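Long-range contact in probable tRNA pseudouridine synthase D (Methanosarcina mazei, PDB 1Z2Z), which probably converts uridine 13 of transfer RNA to pseudouridine, as a member of the TruD family of pseudouridine synthases: residues Gly132-Pro146 / Glu402-Leu416. Residues are numbered along the deposited sequence; the frame is centred on the assembly and turned at random.
Sequences GNDFRITVRNIENSP and ELNPGKSKAVLEFML
CB of Phe135 sits over the centre of one face of the Phe414 ring, a CH-pi contact 4.2 Å from the ring centroid. The two rings lie obliquely, planes at 35°. They belong to an antiparallel pair, strand 130-142 against strand 408-417, in the mixed sheet of the pseudouridine synthase fold. At the edge of the Phe135 ring, CE1 meets Leu416 CB. The Phe135 side chain is about 6 Å from that of Asp86, the predicted nucleophile. The Arg136 guanidinium carries Val411 CG1 over one face, 3.4 Å from NE. At its edge, NH2 pairs with Glu413 OE2 at 2.6 Å. The hydrogen bond within this salt bridge is bent and weak, and the guanidinium and carboxylate planes stand 79° apart. Arg136 has CG opposite its own N (chi1 170°) and a bend at chi2, which bring its end to the neighbouring strand. A leucine in its place would probably leave the Glu413 carboxylate without its charged mate. The Arg140 guanidinium has Thr138 CG2 over one face and Leu403 CD1 over the other. Its NE bridges to Asp32, and NH2 makes a long salt bridge to Glu402 OE1.

Strand 130-142 lies between strands 33-39 and 408-417. Ile137 and Leu412 both touch Leu426 of helix 423-430. A G1 beta bulge, where Asn141 and Ile142 both face Ser408, interrupts the ladder near its end. Between Val139 and Ala410 the backbone bonds run both ways: Val139 N to Ala410 O and Ala410 N to Val139 O are each 2.7 Å.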
loop_
_atom_site.group_PDB
_atom_site.type_symbol
_atom_site.label_atom_id
_atom_site.label_comp_id
_atom_site.label_asym_id
_atom_site.label_seq_id
_atom_site.Cartn_x
_atom_site.Cartn_y
_atom_site.Cartn_z
ATOM N N GLY A 132 -5.277 -3.222 14.078
ATOM C CA GLY A 132 -5.765 -2.732 12.804
ATOM C C GLY A 132 -6.300 -1.313 12.848
ATOM O O GLY A 132 -5.968 -0.523 13.740
ATOM N N ASN A 133 -7.152 -1.003 11.873
ATOM C CA ASN A 133 -7.761 0.316 11.738
ATOM C C ASN A 133 -9.222 0.210 11.268
ATOM O O ASN A 133 -9.504 -0.346 10.205
ATOM C CB ASN A 133 -6.960 1.160 10.727
ATOM C CG ASN A 133 -5.725 1.836 11.337
ATOM O OD1 ASN A 133 -4.724 2.032 10.658
ATOM N ND2 ASN A 133 -5.811 2.223 12.601
ATOM N N ASP A 134 -10.150 0.719 12.074
ATOM C CA ASP A 134 -11.570 0.732 11.718
ATOM C C ASP A 134 -11.772 1.878 10.751
ATOM O O ASP A 134 -11.260 2.979 10.973
ATOM C CB ASP A 134 -12.431 0.983 12.942
ATOM C CG ASP A 134 -12.777 -0.276 13.653
ATOM O OD1 ASP A 134 -13.229 -0.211 14.820
ATOM O OD2 ASP A 134 -12.603 -1.345 13.026
ATOM N N PHE A 135 -12.515 1.621 9.682
ATOM C CA PHE A 135 -12.780 2.642 8.685
ATOM C C PHE A 135 -14.261 2.941 8.592
ATOM O O PHE A 135 -15.108 2.110 8.935
ATOM C CB PHE A 135 -12.273 2.229 7.304
ATOM C CG PHE A 135 -10.775 2.224 7.181
ATOM C CD1 PHE A 135 -10.048 1.045 7.375
ATOM C CD2 PHE A 135 -10.091 3.388 6.860
ATOM C CE1 PHE A 135 -8.657 1.020 7.250
ATOM C CE2 PHE A 135 -8.708 3.390 6.728
ATOM C CZ PHE A 135 -7.984 2.196 6.924
ATOM N N ARG A 136 -14.553 4.146 8.123
ATOM C CA ARG A 136 -15.906 4.657 7.941
ATOM C C ARG A 136 -15.765 5.660 6.805
ATOM O O ARG A 136 -15.673 6.858 7.053
ATOM C CB ARG A 136 -16.354 5.374 9.211
ATOM C CG ARG A 136 -17.643 6.155 9.085
ATOM C CD ARG A 136 -18.806 5.344 9.596
ATOM N NE ARG A 136 -20.087 5.990 9.329
ATOM C CZ ARG A 136 -21.262 5.492 9.703
ATOM N NH1 ARG A 136 -22.381 6.144 9.416
ATOM N NH2 ARG A 136 -21.322 4.347 10.374
ATOM N N ILE A 137 -15.719 5.171 5.569
ATOM C CA ILE A 137 -15.562 6.044 4.412
ATOM C C ILE A 137 -16.913 6.389 3.808
ATOM O O ILE A 137 -17.870 5.639 3.954
ATOM C CB ILE A 137 -14.664 5.383 3.345
ATOM C CG1 ILE A 137 -13.338 4.983 3.993
ATOM C CG2 ILE A 137 -14.406 6.341 2.185
ATOM C CD1 ILE A 137 -12.414 4.225 3.070
ATOM N N THR A 138 -16.986 7.535 3.142
ATOM C CA THR A 138 -18.225 7.993 2.525
ATOM C C THR A 138 -17.973 8.444 1.096
ATOM O O THR A 138 -17.201 9.372 0.868
ATOM C CB THR A 138 -18.808 9.185 3.289
ATOM O OG1 THR A 138 -19.199 8.764 4.601
ATOM C CG2 THR A 138 -20.013 9.763 2.544
ATOM N N VAL A 139 -18.627 7.790 0.142
ATOM C CA VAL A 139 -18.482 8.143 -1.261
ATOM C C VAL A 139 -19.684 9.048 -1.538
ATOM O O VAL A 139 -20.797 8.751 -1.095
ATOM C CB VAL A 139 -18.526 6.863 -2.177
ATOM C CG1 VAL A 139 -18.034 7.190 -3.577
ATOM C CG2 VAL A 139 -17.674 5.745 -1.581
ATOM N N ARG A 140 -19.454 10.163 -2.233
ATOM C CA ARG A 140 -20.512 11.133 -2.567
ATOM C C ARG A 140 -20.529 11.486 -4.058
ATOM O O ARG A 140 -19.525 11.331 -4.750
ATOM C CB ARG A 140 -20.318 12.439 -1.775
ATOM C CG ARG A 140 -20.528 12.350 -0.280
ATOM C CD ARG A 140 -20.376 13.722 0.349
ATOM N NE ARG A 140 -20.516 13.696 1.805
ATOM C CZ ARG A 140 -21.635 13.381 2.452
ATOM N NH1 ARG A 140 -21.665 13.379 3.774
ATOM N NH2 ARG A 140 -22.733 13.066 1.782
ATOM N N ASN A 141 -21.676 11.970 -4.535
ATOM C CA ASN A 141 -21.848 12.391 -5.931
ATOM C C ASN A 141 -21.915 11.254 -6.951
ATOM O O ASN A 141 -21.285 11.304 -8.015
ATOM C CB ASN A 141 -20.729 13.352 -6.338
ATOM C CG ASN A 141 -21.135 14.261 -7.476
ATOM O OD1 ASN A 141 -20.295 14.895 -8.116
ATOM N ND2 ASN A 141 -22.436 14.343 -7.725
ATOM N N ILE A 142 -22.689 10.232 -6.620
ATOM C CA ILE A 142 -22.845 9.105 -7.504
ATOM C C ILE A 142 -24.036 9.320 -8.431
ATOM O O ILE A 142 -25.120 9.729 -7.999
ATOM C CB ILE A 142 -23.037 7.797 -6.712
ATOM C CG1 ILE A 142 -23.335 6.646 -7.685
ATOM C CG2 ILE A 142 -24.139 7.971 -5.698
ATOM C CD1 ILE A 142 -23.528 5.293 -7.019
ATOM N N GLU A 143 -23.811 9.029 -9.710
ATOM C CA GLU A 143 -24.821 9.174 -10.750
ATOM C C GLU A 143 -25.983 8.187 -10.588
ATOM O O GLU A 143 -26.583 7.772 -11.578
ATOM C CB GLU A 143 -24.167 8.981 -12.134
ATOM C CG GLU A 143 -23.626 7.555 -12.401
ATOM C CD GLU A 143 -22.932 7.400 -13.759
ATOM O OE1 GLU A 143 -23.563 7.697 -14.803
ATOM O OE2 GLU A 143 -21.753 6.969 -13.782
ATOM N N ASN A 144 -26.293 7.797 -9.353
ATOM C CA ASN A 144 -27.401 6.869 -9.101
ATOM C C ASN A 144 -28.284 7.349 -7.964
ATOM O O ASN A 144 -27.970 8.327 -7.288
ATOM C CB ASN A 144 -26.902 5.459 -8.758
ATOM C CG ASN A 144 -26.448 4.681 -9.977
ATOM O OD1 ASN A 144 -27.196 4.526 -10.949
ATOM N ND2 ASN A 144 -25.220 4.176 -9.928
ATOM N N SER A 145 -29.383 6.633 -7.752
ATOM C CA SER A 145 -30.346 6.958 -6.705
ATOM C C SER A 145 -30.078 6.132 -5.453
ATOM O O SER A 145 -29.398 5.111 -5.507
ATOM C CB SER A 145 -31.769 6.673 -7.200
ATOM O OG SER A 145 -32.000 5.274 -7.323
ATOM N N PRO A 146 -30.622 6.561 -4.305
ATOM C CA PRO A 146 -30.412 5.817 -3.062
ATOM C C PRO A 146 -30.827 4.357 -3.205
ATOM O O PRO A 146 -30.195 3.465 -2.639
ATOM C CB PRO A 146 -31.278 6.575 -2.054
ATOM C CG PRO A 146 -32.373 7.138 -2.913
ATOM C CD PRO A 146 -31.595 7.648 -4.100
ATOM N N GLU A 402 -26.822 15.125 1.040
ATOM C CA GLU A 402 -27.158 16.529 1.119
ATOM C C GLU A 402 -26.200 17.374 0.274
ATOM O O GLU A 402 -26.633 18.120 -0.600
ATOM C CB GLU A 402 -27.086 16.986 2.575
ATOM C CG GLU A 402 -27.554 15.948 3.609
ATOM C CD GLU A 402 -26.623 14.732 3.741
ATOM O OE1 GLU A 402 -25.390 14.907 3.939
ATOM O OE2 GLU A 402 -27.141 13.593 3.658
ATOM N N LEU A 403 -24.899 17.264 0.526
ATOM C CA LEU A 403 -23.931 18.057 -0.224
ATOM C C LEU A 403 -24.096 18.026 -1.733
ATOM O O LEU A 403 -23.676 18.955 -2.415
ATOM C CB LEU A 403 -22.509 17.629 0.107
ATOM C CG LEU A 403 -21.866 18.117 1.400
ATOM C CD1 LEU A 403 -22.376 17.338 2.601
ATOM C CD2 LEU A 403 -20.365 17.943 1.241
ATOM N N ASN A 404 -24.686 16.954 -2.258
ATOM C CA ASN A 404 -24.894 16.824 -3.701
ATOM C C ASN A 404 -26.327 16.406 -3.974
ATOM O O ASN A 404 -26.622 15.214 -4.086
ATOM C CB ASN A 404 -23.951 15.778 -4.301
ATOM C CG ASN A 404 -22.486 16.136 -4.124
ATOM O OD1 ASN A 404 -21.953 17.013 -4.813
ATOM N ND2 ASN A 404 -21.823 15.458 -3.189
ATOM N N PRO A 405 -27.238 17.390 -4.103
ATOM C CA PRO A 405 -28.665 17.160 -4.362
ATOM C C PRO A 405 -28.931 16.442 -5.687
ATOM O O PRO A 405 -28.466 16.876 -6.746
ATOM C CB PRO A 405 -29.242 18.566 -4.314
ATOM C CG PRO A 405 -28.117 19.402 -4.834
ATOM C CD PRO A 405 -26.920 18.831 -4.145
ATOM N N GLY A 406 -29.683 15.342 -5.609
ATOM C CA GLY A 406 -30.007 14.556 -6.787
ATOM C C GLY A 406 -29.126 13.321 -6.906
ATOM O O GLY A 406 -29.491 12.347 -7.575
ATOM N N LYS A 407 -27.957 13.366 -6.260
ATOM C CA LYS A 407 -27.001 12.247 -6.274
ATOM C C LYS A 407 -27.119 11.461 -4.979
ATOM O O LYS A 407 -27.769 11.896 -4.029
ATOM C CB LYS A 407 -25.553 12.740 -6.388
ATOM C CG LYS A 407 -25.319 13.920 -7.315
ATOM C CD LYS A 407 -25.438 13.570 -8.779
ATOM C CE LYS A 407 -25.397 14.843 -9.625
ATOM N NZ LYS A 407 -24.182 15.687 -9.386
ATOM N N SER A 408 -26.470 10.310 -4.937
ATOM C CA SER A 408 -26.509 9.480 -3.743
ATOM C C SER A 408 -25.122 9.395 -3.083
ATOM O O SER A 408 -24.137 9.892 -3.625
ATOM C CB SER A 408 -27.018 8.087 -4.115
ATOM O OG SER A 408 -28.241 8.180 -4.823
ATOM N N LYS A 409 -25.055 8.779 -1.908
ATOM C CA LYS A 409 -23.791 8.627 -1.196
ATOM C C LYS A 409 -23.717 7.215 -0.632
ATOM O O LYS A 409 -24.743 6.562 -0.450
ATOM C CB LYS A 409 -23.700 9.635 -0.050
ATOM C CG LYS A 409 -24.763 9.405 1.011
ATOM C CD LYS A 409 -24.548 10.269 2.222
ATOM C CE LYS A 409 -25.554 9.898 3.273
ATOM N NZ LYS A 409 -25.503 10.806 4.443
ATOM N N ALA A 410 -22.510 6.745 -0.343
ATOM C CA ALA A 410 -22.338 5.399 0.203
ATOM C C ALA A 410 -21.429 5.447 1.424
ATOM O O ALA A 410 -20.379 6.076 1.389
ATOM C CB ALA A 410 -21.746 4.487 -0.860
ATOM N N VAL A 411 -21.834 4.788 2.503
ATOM C CA VAL A 411 -21.035 4.774 3.722
ATOM C C VAL A 411 -20.381 3.412 3.943
ATOM O O VAL A 411 -20.963 2.546 4.590
ATOM C CB VAL A 411 -21.896 5.089 4.970
ATOM C CG1 VAL A 411 -21.031 5.094 6.216
ATOM C CG2 VAL A 411 -22.581 6.428 4.806
ATOM N N LEU A 412 -19.172 3.227 3.418
ATOM C CA LEU A 412 -18.448 1.967 3.567
ATOM C C LEU A 412 -17.654 1.894 4.865
ATOM O O LEU A 412 -16.678 2.618 5.024
ATOM C CB LEU A 412 -17.483 1.781 2.400
ATOM C CG LEU A 412 -18.092 1.263 1.097
ATOM C CD1 LEU A 412 -17.103 1.441 -0.053
ATOM C CD2 LEU A 412 -18.472 -0.208 1.280
ATOM N N GLU A 413 -18.042 1.021 5.790
ATOM C CA GLU A 413 -17.304 0.907 7.048
ATOM C C GLU A 413 -16.801 -0.502 7.296
ATOM O O GLU A 413 -17.588 -1.431 7.437
ATOM C CB GLU A 413 -18.179 1.343 8.213
ATOM C CG GLU A 413 -19.527 0.696 8.209
ATOM C CD GLU A 413 -20.457 1.350 9.192
ATOM O OE1 GLU A 413 -21.676 1.056 9.146
ATOM O OE2 GLU A 413 -19.962 2.158 10.012
ATOM N N PHE A 414 -15.487 -0.660 7.365
ATOM C CA PHE A 414 -14.905 -1.974 7.586
ATOM C C PHE A 414 -13.638 -1.843 8.425
ATOM O O PHE A 414 -13.434 -0.826 9.092
ATOM C CB PHE A 414 -14.588 -2.594 6.235
ATOM C CG PHE A 414 -13.774 -1.701 5.341
ATOM C CD1 PHE A 414 -12.389 -1.701 5.403
ATOM C CD2 PHE A 414 -14.387 -0.864 4.429
ATOM C CE1 PHE A 414 -11.627 -0.862 4.569
ATOM C CE2 PHE A 414 -13.630 -0.028 3.597
ATOM C CZ PHE A 414 -12.258 -0.037 3.668
HETATM N N MSE A 415 -12.800 -2.872 8.420
HETATM C CA MSE A 415 -11.550 -2.791 9.161
HETATM C C MSE A 415 -10.460 -3.622 8.540
HETATM O O MSE A 415 -10.715 -4.692 7.998
HETATM C CB MSE A 415 -11.736 -3.198 10.602
HETATM C CG MSE A 415 -12.087 -4.611 10.797
HETATM SE SE MSE A 415 -11.602 -4.964 12.591
HETATM C CE MSE A 415 -9.803 -5.639 12.167
ATOM N N LEU A 416 -9.244 -3.105 8.616
ATOM C CA LEU A 416 -8.083 -3.757 8.045
ATOM C C LEU A 416 -6.946 -3.891 9.081
ATOM O O LEU A 416 -6.910 -3.160 10.061
ATOM C CB LEU A 416 -7.630 -2.948 6.828
ATOM C CG LEU A 416 -8.173 -3.334 5.446
ATOM C CD1 LEU A 416 -9.572 -3.880 5.531
ATOM C CD2 LEU A 416 -8.108 -2.124 4.544
#